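Local coordinates for membrane-associated protein VP24 (Marburg virus - Musoke, Kenya, 1980, PDB 4OR8) that probably serves as a minor viral matrix protein that takes part in nucleocapsid assembly and virion budding and interacts with the nucleoprotein, at residues Thr66-Leu71 / Ser99-Pro104; Asn88-Leu93 / Gly210-Val215; Trp139-Val144 / Ile195-Gln200; Arg217-Pro222 / Ser230-Phe235. All blocks are in the same frame, centred on the assembly; numbering follows the deposited sequence. Where two conformers were deposited one is given.

Interaction 1 (Thr66-Leu71 / Ser99-Pro104); sequences TGMTLL and STIIEP
The amide of Leu71, a residue that packs on Ile101 across the contact, is held within its own segment: Leu71 N donates to Gly67 O at 2.7 Å. This i to i-4 bond closes the first turn of helix 68-73, with Gly67 at the N-cap. At the far end of the other segment Ser99 OG is gripped by Lys75 NZ and by the carbonyls of Leu93 and Asn96. Between the two segments there is no hydrogen bond, and the contact is apolar. Met68 is the main contributor from the helix. Its CG stands anti to the carbonyl carbon (chi1 -66°), and two further bends, at chi2 and chi3, curl the thioether toward 99-104 although the side chain does not start in that direction. The sulfur meets the proline ring at its delta carbon, with Met68 SD 3.5 Å from Pro104 CD. The methyl goes farther along the backbone, Met68 CE lying 3.9 Å from Ile101 CG2, where the two side chains run alongside each other, pointing opposite ways. One turn on, the delta methyl of Ile101 reaches the base of Leu71, with Ile101 CD1 3.9 Å from Leu71 CB. The two branches of Ile101 divide the contact: CG2 mainly meets Met68, CD1 meets Leu71. Backbone bonds from Thr100 and Ile102 to strand 228-239 fix this edge in the sheet, and Pro104 begins helix 104-115. The arrangement is that of a short helix, 68-73, packed by its first turn on the outermost strand of a mixed sheet and on the strand-to-helix connection that follows it.

Interaction 2 (Asn88-Leu93 / Gly210-Val215); sequences NLFSHL and GFLVEV
Glu214, Leu212 and Leu93 bury the most surface here, and they meet as one small cluster. Leu93 and Leu212 approach tip to tip, Leu93 CD1 lying 3.9 Å from Leu212 CD2. The same Leu212 methyl also lies over one face of the Phe90 ring, 4.0 Å from the ring centroid and 20° off the normal, a CH-pi contact; Leu89 CG is on the opposite face. The second methyl of Leu93 rests against the acid, Leu93 CD2 being 3.9 Å from Glu214 CD. Side chains alternate along strand 210-221, so Leu212 and Glu214 face the 84-94 helical region while Val213 and Val215 turn to helix 104-115; the central mixed sheet is therefore sandwiched between helices at this strand. With CG anti to the backbone N (chi1 160°) and an extended chain beyond it, Glu214 carries its carboxylate past Leu93 to His92. The link there is weak, His92 NE2 to Glu214 OE1 at 3.5 Å, with an N-H...O angle of 142°, and His92 has a second conformer, which makes it more doubtful still. The firmer partner of both groups is Tyr22 of the second subunit, whose hydroxyl bonds to Glu214 OE1 and, in the His92 conformer described, to His92 NE2. On the other oxygen, Glu214 OE2 forms a salt bridge with Arg216, which probably stabilises the charged form of this buried acid.

Interaction 3 (Trp139-Val144 / Ile195-Gln200); sequences WLLLEV and IKLTGQ
The Gln200 carboxamide has Leu142 CD2 over one face, at its oxygen end, 3.3 Å from Gln200 OE1. The other flat group, the Trp139 indole, belongs to the neighbouring side of the helix; Leu140 CD2 lies over one of its faces, 3.7 Å above the plane, and Glu143 CD is at its edge, while Arg109 makes a cation-pi contact with it. The contact itself is carried by the next residues of the helix. Leu141 and Leu197 cross at about a right angle, with Leu141 CD1 3.7 Å from Leu197 CD1, and this pair forms the buried apolar centre. Leu142 is on the more exposed side, where it lies alongside Thr198, Leu142 CD2 being 3.8 Å from Thr198 OG1. That hydroxyl is turned back on its own turn: Thr198 OG1 donates to Leu197 O at 2.7 Å, from 41° out of the carbonyl plane and not on a lone pair, so this local bond is poorly directed. For Gln200, CG set between the backbone N and the carbonyl carbon (chi1 54°), followed by an extended chain, aims the amide at the helix end. No hydrogen bond crosses between the segments, so within these two segments the contact is packing. Thr198 and Gly199 both have positive phi, and the backbones of Leu197 and Gln200 are joined by weak bonds in both directions, Gln200 N to Leu197 O at 3.2 Å among them. This is a two-residue beta hairpin turn close to type I′, between strands 192-196 and 201-206, docked on the C-terminal turn of helix 127-142.

Interaction 4 (Arg217-Pro222 / Ser230-Phe235); sequences RIDIEP and SESVVF
Strands 217-221 and 230-235 pair in antiparallel register, Arg217 with Ser232 and Asp219 with Ser230 as hydrogen-bonded pairs on either side of the non-hydrogen-bonded pair Ile218 and Glu231, although their short axes open to 118°, evidence of strong local twist. They are the two arms of the beta hairpin formed by strands 210-221 and 228-239. In the first pair, Arg217 N donates to Ser232 O at 2.9 Å, and Ser232 N returns the bond to Arg217 O at 2.8 Å. In the pair nearer the hairpin turn, Asp219 N reaches Ser230 O at 2.9 Å, while Ser230 N to Asp219 O is longer, 3.2 Å. Arg217, Asp219, Ser230 and Ser232 project from one face of the sheet; Ile218 and Glu231 project from the other. Chi1 of the arginine (63°) sets Arg217 CG against the neighbouring strand, 3.9 Å from Ser232 CB, and the bend at chi3 then turns the guanidinium toward Val234. There it sits with one face on Val234 CG2, and Arg217 NH1 is 3.8 Å from Val234 CG1; the valine gives this charged group an apolar bed, and Gln200 touches the Arg217 side chain as well. Glu231, bent at chi2, brings its carboxylate near the carbonyl of Arg217, with no hydrogen bond between them. The Asp219 carboxylate lies against the Ser232 side chain, where the hydroxyl gives a weak bond, Ser232 OG to Asp219 OD2 at 3.5 Å. Ser230 O also receives a CA-H...O contact from Ile218 CA at 3.3 Å.

All four contacts reach the same mixed sheet. Interactions 2 and 3 are buried, interaction 1 is partly buried, and interaction 4 lies at the surface, its centre about 19 Å from the centre of the chain. Interactions 2 and 4 share strand 210-221, whose Val215 N bonds to Val234 O, and strand 228-239 of interaction 4 is flanked on its other side by strand 100-101 of interaction 1. The chemistry follows place: interaction 1 joins a helix to an edge strand and interaction 3 a helix to a hairpin turn, both by side-chain packing, interaction 2 adds a buried acid at the subunit interface, and interaction 4 alone is built on backbone pairing. Gln200 touches both Val215 and Arg217, tying interaction 3 to the others.

Interaction 1 (Thr66-Leu71 / Ser99-Pro104)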
loop_
_atom_site.group_PDB
_atom_site.type_symbol
_atom_site.label_atom_id
_atom_site.label_comp_id
_atom_site.label_asym_id
_atom_site.label_seq_id
_atom_site.Cartn_x
_atom_site.Cartn_y
_atom_site.Cartn_z
ATOM N N THR B 66 -6.239 -0.603 -8.372
ATOM C CA THR B 66 -6.217 -1.658 -7.365
ATOM C C THR B 66 -7.425 -1.659 -6.429
ATOM O O THR B 66 -7.807 -0.625 -5.883
ATOM C CB THR B 66 -4.929 -1.581 -6.516
ATOM O OG1 THR B 66 -3.786 -1.586 -7.380
ATOM C CG2 THR B 66 -4.840 -2.761 -5.557
ATOM N N GLY B 67 -8.017 -2.836 -6.254
ATOM C CA GLY B 67 -9.021 -3.041 -5.228
ATOM C C GLY B 67 -10.460 -2.920 -5.684
ATOM O O GLY B 67 -11.370 -3.346 -4.977
ATOM N N MET B 68 -10.666 -2.339 -6.860
ATOM C CA MET B 68 -12.011 -2.082 -7.359
ATOM C C MET B 68 -12.826 -3.356 -7.548
ATOM O O MET B 68 -14.003 -3.407 -7.194
ATOM C CB MET B 68 -11.955 -1.285 -8.662
ATOM C CG MET B 68 -11.416 0.118 -8.473
ATOM S SD MET B 68 -12.314 0.996 -7.176
ATOM C CE MET B 68 -13.926 1.170 -7.942
ATOM N N THR B 69 -12.196 -4.383 -8.106
ATOM C CA THR B 69 -12.866 -5.659 -8.306
ATOM C C THR B 69 -13.186 -6.295 -6.959
ATOM O O THR B 69 -14.292 -6.792 -6.745
ATOM C CB THR B 69 -12.007 -6.622 -9.144
ATOM O OG1 THR B 69 -11.681 -6.008 -10.395
ATOM C CG2 THR B 69 -12.763 -7.915 -9.406
ATOM N N LEU B 70 -12.216 -6.263 -6.052
ATOM C CA LEU B 70 -12.385 -6.825 -4.718
ATOM C C LEU B 70 -13.478 -6.115 -3.921
ATOM O O LEU B 70 -14.315 -6.767 -3.299
ATOM C CB LEU B 70 -11.067 -6.784 -3.944
ATOM C CG LEU B 70 -11.123 -7.344 -2.522
ATOM C CD1 LEU B 70 -11.475 -8.827 -2.537
ATOM C CD2 LEU B 70 -9.812 -7.105 -1.796
ATOM N N LEU B 71 -13.465 -4.784 -3.940
ATOM C CA LEU B 71 -14.456 -3.994 -3.209
ATOM C C LEU B 71 -15.878 -4.344 -3.622
ATOM O O LEU B 71 -16.768 -4.467 -2.778
ATOM C CB LEU B 71 -14.224 -2.496 -3.418
ATOM C CG LEU B 71 -13.118 -1.829 -2.603
ATOM C CD1 LEU B 71 -12.994 -0.367 -2.995
ATOM C CD2 LEU B 71 -13.391 -1.969 -1.114
ATOM N N SER B 99 -25.339 1.087 -0.174
ATOM C CA SER B 99 -24.089 1.837 -0.244
ATOM C C SER B 99 -23.451 1.652 -1.614
ATOM O O SER B 99 -23.518 0.571 -2.198
ATOM C CB SER B 99 -23.123 1.390 0.851
ATOM O OG SER B 99 -22.600 0.103 0.574
ATOM N N THR B 100 -22.836 2.712 -2.127
ATOM C CA THR B 100 -22.235 2.668 -3.455
ATOM C C THR B 100 -20.732 2.930 -3.433
ATOM O O THR B 100 -20.240 3.766 -2.679
ATOM C CB THR B 100 -22.918 3.659 -4.423
ATOM O OG1 THR B 100 -22.696 5.003 -3.980
ATOM C CG2 THR B 100 -24.415 3.387 -4.492
ATOM N N ILE B 101 -20.010 2.207 -4.279
ATOM C CA ILE B 101 -18.564 2.326 -4.358
ATOM C C ILE B 101 -18.159 3.410 -5.342
ATOM O O ILE B 101 -18.673 3.472 -6.456
ATOM C CB ILE B 101 -17.935 0.998 -4.796
ATOM C CG1 ILE B 101 -18.342 -0.112 -3.827
ATOM C CG2 ILE B 101 -16.421 1.122 -4.883
ATOM C CD1 ILE B 101 -17.914 -1.483 -4.261
ATOM N N ILE B 102 -17.234 4.268 -4.928
ATOM C CA ILE B 102 -16.739 5.321 -5.801
ATOM C C ILE B 102 -15.318 5.019 -6.244
ATOM O O ILE B 102 -14.595 4.284 -5.572
ATOM C CB ILE B 102 -16.792 6.699 -5.117
ATOM C CG1 ILE B 102 -15.990 6.680 -3.815
ATOM C CG2 ILE B 102 -18.236 7.102 -4.851
ATOM C CD1 ILE B 102 -15.973 8.005 -3.087
ATOM N N GLU B 103 -14.928 5.582 -7.381
ATOM C CA GLU B 103 -13.585 5.404 -7.914
ATOM C C GLU B 103 -12.557 5.945 -6.934
ATOM O O GLU B 103 -12.842 6.880 -6.187
ATOM C CB GLU B 103 -13.442 6.115 -9.264
ATOM C CG GLU B 103 -14.197 5.457 -10.407
ATOM C CD GLU B 103 -15.697 5.657 -10.307
ATOM O OE1 GLU B 103 -16.125 6.699 -9.764
ATOM O OE2 GLU B 103 -16.447 4.767 -10.761
ATOM N N PRO B 104 -11.355 5.354 -6.931
ATOM C CA PRO B 104 -10.297 5.778 -6.009
ATOM C C PRO B 104 -9.893 7.246 -6.162
ATOM O O PRO B 104 -9.530 7.868 -5.164
ATOM C CB PRO B 104 -9.127 4.845 -6.354
ATOM C CG PRO B 104 -9.456 4.272 -7.682
ATOM C CD PRO B 104 -10.941 4.199 -7.744
#

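Interaction 2 (Asn88-Leu93 / Gly210-Val215)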
loop_
_atom_site.group_PDB
_atom_site.type_symbol
_atom_site.label_atom_id
_atom_site.label_comp_id
_atom_site.label_asym_id
_atom_site.label_seq_id
_atom_site.Cartn_x
_atom_site.Cartn_y
_atom_site.Cartn_z
ATOM N N ASN B 88 -18.251 -8.162 8.178
ATOM C CA ASN B 88 -18.859 -7.891 9.475
ATOM C C ASN B 88 -18.329 -6.608 10.105
ATOM O O ASN B 88 -19.087 -5.820 10.668
ATOM C CB ASN B 88 -18.655 -9.067 10.431
ATOM C CG ASN B 88 -19.310 -10.340 9.935
ATOM O OD1 ASN B 88 -18.791 -11.439 10.135
ATOM N ND2 ASN B 88 -20.454 -10.198 9.276
ATOM N N LEU B 89 -17.023 -6.401 10.006
ATOM C CA LEU B 89 -16.405 -5.201 10.555
ATOM C C LEU B 89 -16.977 -3.944 9.902
ATOM O O LEU B 89 -17.260 -2.958 10.582
ATOM C CB LEU B 89 -14.891 -5.255 10.372
ATOM C CG LEU B 89 -14.094 -4.104 10.979
ATOM C CD1 LEU B 89 -14.316 -4.027 12.484
ATOM C CD2 LEU B 89 -12.620 -4.272 10.654
ATOM N N PHE B 90 -17.150 -3.990 8.583
ATOM C CA PHE B 90 -17.731 -2.874 7.844
ATOM C C PHE B 90 -19.114 -3.242 7.311
ATOM O O PHE B 90 -19.329 -3.279 6.100
ATOM C CB PHE B 90 -16.829 -2.469 6.674
ATOM C CG PHE B 90 -15.402 -2.202 7.062
ATOM C CD1 PHE B 90 -15.010 -0.944 7.491
ATOM C CD2 PHE B 90 -14.448 -3.203 6.982
ATOM C CE1 PHE B 90 -13.699 -0.694 7.844
ATOM C CE2 PHE B 90 -13.132 -2.960 7.332
ATOM C CZ PHE B 90 -12.757 -1.704 7.763
ATOM N N SER B 91 -20.045 -3.507 8.223
ATOM C CA SER B 91 -21.398 -3.917 7.858
ATOM C C SER B 91 -22.120 -2.875 7.012
ATOM O O SER B 91 -22.719 -3.196 5.986
ATOM C CB SER B 91 -22.218 -4.205 9.117
ATOM O OG SER B 91 -21.603 -5.204 9.910
ATOM N N HIS B 92 -22.056 -1.624 7.452
ATOM C CA HIS B 92 -22.728 -0.517 6.777
ATOM C C HIS B 92 -22.218 -0.322 5.353
ATOM O O HIS B 92 -22.885 0.297 4.524
ATOM C CB HIS B 92 -22.518 0.767 7.572
ATOM C CG HIS B 92 -21.105 0.964 8.020
ATOM N ND1 HIS B 92 -20.575 0.316 9.115
ATOM C CD2 HIS B 92 -20.104 1.720 7.509
ATOM C CE1 HIS B 92 -19.312 0.671 9.264
ATOM N NE2 HIS B 92 -19.001 1.523 8.304
ATOM N N LEU B 93 -21.027 -0.846 5.078
ATOM C CA LEU B 93 -20.431 -0.734 3.753
ATOM C C LEU B 93 -20.680 -1.972 2.890
ATOM O O LEU B 93 -21.108 -1.858 1.741
ATOM C CB LEU B 93 -18.929 -0.466 3.862
ATOM C CG LEU B 93 -18.520 0.797 4.624
ATOM C CD1 LEU B 93 -17.023 1.025 4.531
ATOM C CD2 LEU B 93 -19.278 2.005 4.109
ATOM N N GLY B 210 -4.509 0.016 2.021
ATOM C CA GLY B 210 -4.395 1.458 1.983
ATOM C C GLY B 210 -5.404 2.108 2.902
ATOM O O GLY B 210 -5.607 1.661 4.027
ATOM N N PHE B 211 -6.048 3.160 2.420
ATOM C CA PHE B 211 -6.977 3.909 3.247
ATOM C C PHE B 211 -8.395 3.836 2.710
ATOM O O PHE B 211 -8.669 4.254 1.589
ATOM C CB PHE B 211 -6.522 5.361 3.375
ATOM C CG PHE B 211 -5.171 5.511 4.011
ATOM C CD1 PHE B 211 -5.042 5.547 5.388
ATOM C CD2 PHE B 211 -4.031 5.602 3.232
ATOM C CE1 PHE B 211 -3.801 5.681 5.979
ATOM C CE2 PHE B 211 -2.786 5.735 3.815
ATOM C CZ PHE B 211 -2.671 5.774 5.193
ATOM N N LEU B 212 -9.290 3.287 3.518
ATOM C CA LEU B 212 -10.696 3.209 3.158
ATOM C C LEU B 212 -11.355 4.542 3.479
ATOM O O LEU B 212 -11.415 4.947 4.636
ATOM C CB LEU B 212 -11.376 2.079 3.931
ATOM C CG LEU B 212 -12.624 1.443 3.316
ATOM C CD1 LEU B 212 -12.329 0.888 1.930
ATOM C CD2 LEU B 212 -13.155 0.349 4.227
ATOM N N VAL B 213 -11.830 5.231 2.447
ATOM C CA VAL B 213 -12.472 6.527 2.627
ATOM C C VAL B 213 -13.985 6.386 2.538
ATOM O O VAL B 213 -14.524 6.025 1.493
ATOM C CB VAL B 213 -11.988 7.550 1.588
ATOM C CG1 VAL B 213 -12.751 8.854 1.736
ATOM C CG2 VAL B 213 -10.489 7.782 1.731
ATOM N N GLU B 214 -14.661 6.680 3.641
ATOM C CA GLU B 214 -16.100 6.472 3.751
ATOM C C GLU B 214 -16.841 7.774 4.047
ATOM O O GLU B 214 -16.444 8.535 4.928
ATOM C CB GLU B 214 -16.377 5.451 4.854
ATOM C CG GLU B 214 -17.788 5.476 5.393
ATOM C CD GLU B 214 -17.948 4.605 6.623
ATOM O OE1 GLU B 214 -16.942 4.009 7.068
ATOM O OE2 GLU B 214 -19.080 4.517 7.146
ATOM N N VAL B 215 -17.918 8.027 3.310
ATOM C CA VAL B 215 -18.717 9.232 3.522
ATOM C C VAL B 215 -20.199 8.928 3.742
ATOM O O VAL B 215 -20.839 8.277 2.915
ATOM C CB VAL B 215 -18.592 10.211 2.338
ATOM C CG1 VAL B 215 -19.448 11.448 2.578
ATOM C CG2 VAL B 215 -17.145 10.596 2.115
#

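Interaction 3 (Trp139-Val144 / Ile195-Gln200)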
loop_
_atom_site.group_PDB
_atom_site.type_symbol
_atom_site.label_atom_id
_atom_site.label_comp_id
_atom_site.label_asym_id
_atom_site.label_seq_id
_atom_site.Cartn_x
_atom_site.Cartn_y
_atom_site.Cartn_z
ATOM N N TRP B 139 -15.420 22.553 -2.574
ATOM C CA TRP B 139 -15.396 22.154 -3.976
ATOM C C TRP B 139 -14.894 20.723 -4.146
ATOM O O TRP B 139 -15.407 19.969 -4.973
ATOM C CB TRP B 139 -14.534 23.126 -4.786
ATOM C CG TRP B 139 -14.106 22.595 -6.113
ATOM C CD1 TRP B 139 -14.914 22.232 -7.148
ATOM C CD2 TRP B 139 -12.762 22.379 -6.558
ATOM N NE1 TRP B 139 -14.157 21.796 -8.209
ATOM C CE2 TRP B 139 -12.832 21.876 -7.871
ATOM C CE3 TRP B 139 -11.506 22.559 -5.971
ATOM C CZ2 TRP B 139 -11.697 21.550 -8.608
ATOM C CZ3 TRP B 139 -10.377 22.239 -6.707
ATOM C CH2 TRP B 139 -10.481 21.739 -8.010
ATOM N N LEU B 140 -13.895 20.346 -3.355
ATOM C CA LEU B 140 -13.336 19.004 -3.443
ATOM C C LEU B 140 -14.266 17.953 -2.839
ATOM O O LEU B 140 -14.348 16.831 -3.336
ATOM C CB LEU B 140 -11.962 18.951 -2.776
ATOM C CG LEU B 140 -10.857 19.739 -3.481
ATOM C CD1 LEU B 140 -9.663 19.926 -2.566
ATOM C CD2 LEU B 140 -10.447 19.031 -4.761
ATOM N N LEU B 141 -14.970 18.321 -1.776
ATOM C CA LEU B 141 -15.831 17.374 -1.075
ATOM C C LEU B 141 -17.190 17.181 -1.743
ATOM O O LEU B 141 -17.724 16.073 -1.761
ATOM C CB LEU B 141 -16.034 17.806 0.381
ATOM C CG LEU B 141 -14.818 17.733 1.306
ATOM C CD1 LEU B 141 -15.127 18.372 2.646
ATOM C CD2 LEU B 141 -14.382 16.293 1.492
ATOM N N LEU B 142 -17.747 18.256 -2.290
ATOM C CA LEU B 142 -19.118 18.220 -2.795
ATOM C C LEU B 142 -19.229 18.105 -4.317
ATOM O O LEU B 142 -20.272 17.712 -4.836
ATOM C CB LEU B 142 -19.891 19.449 -2.312
ATOM C CG LEU B 142 -20.000 19.631 -0.798
ATOM C CD1 LEU B 142 -20.740 20.915 -0.474
ATOM C CD2 LEU B 142 -20.694 18.436 -0.168
ATOM N N GLU B 143 -18.162 18.445 -5.030
ATOM C CA GLU B 143 -18.211 18.451 -6.488
ATOM C C GLU B 143 -17.233 17.462 -7.111
ATOM O O GLU B 143 -16.363 16.913 -6.432
ATOM C CB GLU B 143 -17.933 19.856 -7.024
ATOM C CG GLU B 143 -18.748 20.947 -6.353
ATOM C CD GLU B 143 -18.334 22.336 -6.796
ATOM O OE1 GLU B 143 -18.275 22.578 -8.021
ATOM O OE2 GLU B 143 -18.059 23.181 -5.917
ATOM N N VAL B 144 -17.388 17.242 -8.412
ATOM C CA VAL B 144 -16.493 16.369 -9.161
ATOM C C VAL B 144 -15.965 17.106 -10.384
ATOM O O VAL B 144 -15.289 16.525 -11.232
ATOM C CB VAL B 144 -17.201 15.077 -9.609
ATOM C CG1 VAL B 144 -17.643 14.267 -8.397
ATOM C CG2 VAL B 144 -18.388 15.404 -10.509
ATOM N N ILE B 195 -14.439 12.899 10.922
ATOM C CA ILE B 195 -14.649 14.333 10.835
ATOM C C ILE B 195 -16.032 14.620 10.255
ATOM O O ILE B 195 -16.569 13.818 9.490
ATOM C CB ILE B 195 -13.545 14.999 9.977
ATOM C CG1 ILE B 195 -13.586 16.522 10.112
ATOM C CG2 ILE B 195 -13.658 14.574 8.523
ATOM C CD1 ILE B 195 -12.427 17.219 9.449
ATOM N N LYS B 196 -16.622 15.743 10.653
ATOM C CA LYS B 196 -17.835 16.240 10.012
ATOM C C LYS B 196 -17.490 17.491 9.217
ATOM O O LYS B 196 -16.830 18.390 9.730
ATOM C CB LYS B 196 -18.919 16.566 11.041
ATOM C CG LYS B 196 -19.702 15.370 11.550
ATOM C CD LYS B 196 -18.950 14.629 12.642
ATOM C CE LYS B 196 -19.841 13.606 13.326
ATOM N NZ LYS B 196 -19.111 12.861 14.388
ATOM N N LEU B 197 -17.927 17.539 7.965
ATOM C CA LEU B 197 -17.655 18.683 7.105
ATOM C C LEU B 197 -18.826 18.940 6.164
ATOM O O LEU B 197 -19.229 18.055 5.407
ATOM C CB LEU B 197 -16.369 18.466 6.300
ATOM C CG LEU B 197 -15.030 18.548 7.043
ATOM C CD1 LEU B 197 -13.866 18.202 6.120
ATOM C CD2 LEU B 197 -14.836 19.927 7.656
ATOM N N THR B 198 -19.363 20.156 6.227
ATOM C CA THR B 198 -20.476 20.592 5.378
ATOM C C THR B 198 -21.653 19.616 5.329
ATOM O O THR B 198 -22.219 19.369 4.265
ATOM C CB THR B 198 -20.013 20.909 3.941
ATOM O OG1 THR B 198 -19.596 19.703 3.290
ATOM C CG2 THR B 198 -18.862 21.902 3.959
ATOM N N GLY B 199 -22.013 19.064 6.482
ATOM C CA GLY B 199 -23.189 18.220 6.587
ATOM C C GLY B 199 -23.012 16.795 6.093
ATOM O O GLY B 199 -23.962 16.185 5.599
ATOM N N GLN B 200 -21.802 16.258 6.220
ATOM C CA GLN B 200 -21.574 14.856 5.890
ATOM C C GLN B 200 -20.418 14.230 6.666
ATOM O O GLN B 200 -19.283 14.711 6.619
ATOM C CB GLN B 200 -21.404 14.656 4.379
ATOM C CG GLN B 200 -20.343 15.513 3.714
ATOM C CD GLN B 200 -20.384 15.385 2.202
ATOM O OE1 GLN B 200 -21.394 15.696 1.571
ATOM N NE2 GLN B 200 -19.293 14.908 1.616
#

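Interaction 4 (Arg217-Pro222 / Ser230-Phe235)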
loop_
_atom_site.group_PDB
_atom_site.type_symbol
_atom_site.label_atom_id
_atom_site.label_comp_id
_atom_site.label_asym_id
_atom_site.label_seq_id
_atom_site.Cartn_x
_atom_site.Cartn_y
_atom_site.Cartn_z
ATOM N N ARG B 217 -23.624 10.799 3.913
ATOM C CA ARG B 217 -24.225 12.086 3.592
ATOM C C ARG B 217 -25.744 11.999 3.479
ATOM O O ARG B 217 -26.341 10.949 3.716
ATOM C CB ARG B 217 -23.646 12.619 2.281
ATOM C CG ARG B 217 -23.946 11.742 1.078
ATOM C CD ARG B 217 -23.670 12.479 -0.222
ATOM N NE ARG B 217 -22.245 12.714 -0.440
ATOM C CZ ARG B 217 -21.520 12.095 -1.365
ATOM N NH1 ARG B 217 -22.088 11.202 -2.167
ATOM N NH2 ARG B 217 -20.228 12.372 -1.496
ATOM N N ILE B 218 -26.362 13.119 3.121
ATOM C CA ILE B 218 -27.791 13.150 2.847
ATOM C C ILE B 218 -28.021 13.549 1.402
ATOM O O ILE B 218 -27.645 14.642 0.981
ATOM C CB ILE B 218 -28.532 14.131 3.768
ATOM C CG1 ILE B 218 -28.483 13.639 5.213
ATOM C CG2 ILE B 218 -29.973 14.293 3.317
ATOM C CD1 ILE B 218 -29.227 14.523 6.182
ATOM N N ASP B 219 -28.631 12.651 0.639
ATOM C CA ASP B 219 -28.899 12.904 -0.769
ATOM C C ASP B 219 -30.231 13.612 -0.973
ATOM O O ASP B 219 -31.227 13.289 -0.325
ATOM C CB ASP B 219 -28.865 11.598 -1.564
ATOM C CG ASP B 219 -27.477 11.263 -2.070
ATOM O OD1 ASP B 219 -26.509 11.927 -1.639
ATOM O OD2 ASP B 219 -27.353 10.334 -2.897
ATOM N N ILE B 220 -30.235 14.581 -1.880
ATOM C CA ILE B 220 -31.437 15.333 -2.202
ATOM C C ILE B 220 -31.916 14.992 -3.607
ATOM O O ILE B 220 -31.351 15.460 -4.596
ATOM C CB ILE B 220 -31.184 16.845 -2.109
ATOM C CG1 ILE B 220 -30.622 17.200 -0.730
ATOM C CG2 ILE B 220 -32.462 17.619 -2.401
ATOM C CD1 ILE B 220 -30.349 18.674 -0.532
ATOM N N GLU B 221 -32.961 14.172 -3.692
ATOM C CA GLU B 221 -33.491 13.738 -4.982
ATOM C C GLU B 221 -34.704 14.563 -5.410
ATOM O O GLU B 221 -35.669 14.705 -4.659
ATOM C CB GLU B 221 -33.839 12.257 -4.940
ATOM N N PRO B 222 -34.646 15.100 -6.626
ATOM C CA PRO B 222 -35.730 15.906 -7.158
ATOM C C PRO B 222 -36.844 15.074 -7.765
ATOM O O PRO B 222 -36.729 14.590 -8.892
ATOM N N SER B 230 -32.703 11.588 1.895
ATOM C CA SER B 230 -32.420 10.239 2.368
ATOM C C SER B 230 -30.961 10.073 2.776
ATOM O O SER B 230 -30.085 10.781 2.288
ATOM C CB SER B 230 -32.781 9.212 1.293
ATOM O OG SER B 230 -32.590 7.892 1.769
ATOM N N GLU B 231 -30.713 9.130 3.678
ATOM C CA GLU B 231 -29.357 8.821 4.108
ATOM C C GLU B 231 -28.617 8.078 3.004
ATOM O O GLU B 231 -29.113 7.089 2.467
ATOM C CB GLU B 231 -29.383 7.974 5.380
ATOM C CG GLU B 231 -28.008 7.629 5.926
ATOM C CD GLU B 231 -27.294 8.830 6.524
ATOM O OE1 GLU B 231 -27.979 9.781 6.954
ATOM O OE2 GLU B 231 -26.044 8.822 6.565
ATOM N N SER B 232 -27.426 8.559 2.667
ATOM C CA SER B 232 -26.631 7.958 1.604
ATOM C C SER B 232 -25.227 7.605 2.093
ATOM O O SER B 232 -24.642 8.323 2.902
ATOM C CB SER B 232 -26.552 8.904 0.406
ATOM O OG SER B 232 -25.633 8.427 -0.558
ATOM N N VAL B 233 -24.694 6.492 1.604
ATOM C CA VAL B 233 -23.363 6.045 1.996
ATOM C C VAL B 233 -22.515 5.677 0.784
ATOM O O VAL B 233 -22.884 4.808 -0.004
ATOM C CB VAL B 233 -23.427 4.835 2.949
ATOM C CG1 VAL B 233 -22.040 4.264 3.174
ATOM C CG2 VAL B 233 -24.066 5.231 4.273
ATOM N N VAL B 234 -21.380 6.349 0.634
ATOM C CA VAL B 234 -20.430 6.012 -0.415
ATOM C C VAL B 234 -19.087 5.698 0.217
ATOM O O VAL B 234 -18.802 6.138 1.330
ATOM C CB VAL B 234 -20.252 7.157 -1.434
ATOM C CG1 VAL B 234 -21.565 7.452 -2.137
ATOM C CG2 VAL B 234 -19.712 8.403 -0.754
ATOM N N PHE B 235 -18.267 4.930 -0.488
ATOM C CA PHE B 235 -16.930 4.619 -0.004
ATOM C C PHE B 235 -16.006 4.185 -1.129
ATOM O O PHE B 235 -16.447 3.622 -2.131
ATOM C CB PHE B 235 -16.973 3.555 1.097
ATOM C CG PHE B 235 -17.349 2.185 0.611
ATOM C CD1 PHE B 235 -18.678 1.839 0.433
ATOM C CD2 PHE B 235 -16.373 1.236 0.349
ATOM C CE1 PHE B 235 -19.026 0.577 -0.010
ATOM C CE2 PHE B 235 -16.716 -0.031 -0.095
ATOM C CZ PHE B 235 -18.044 -0.359 -0.273
#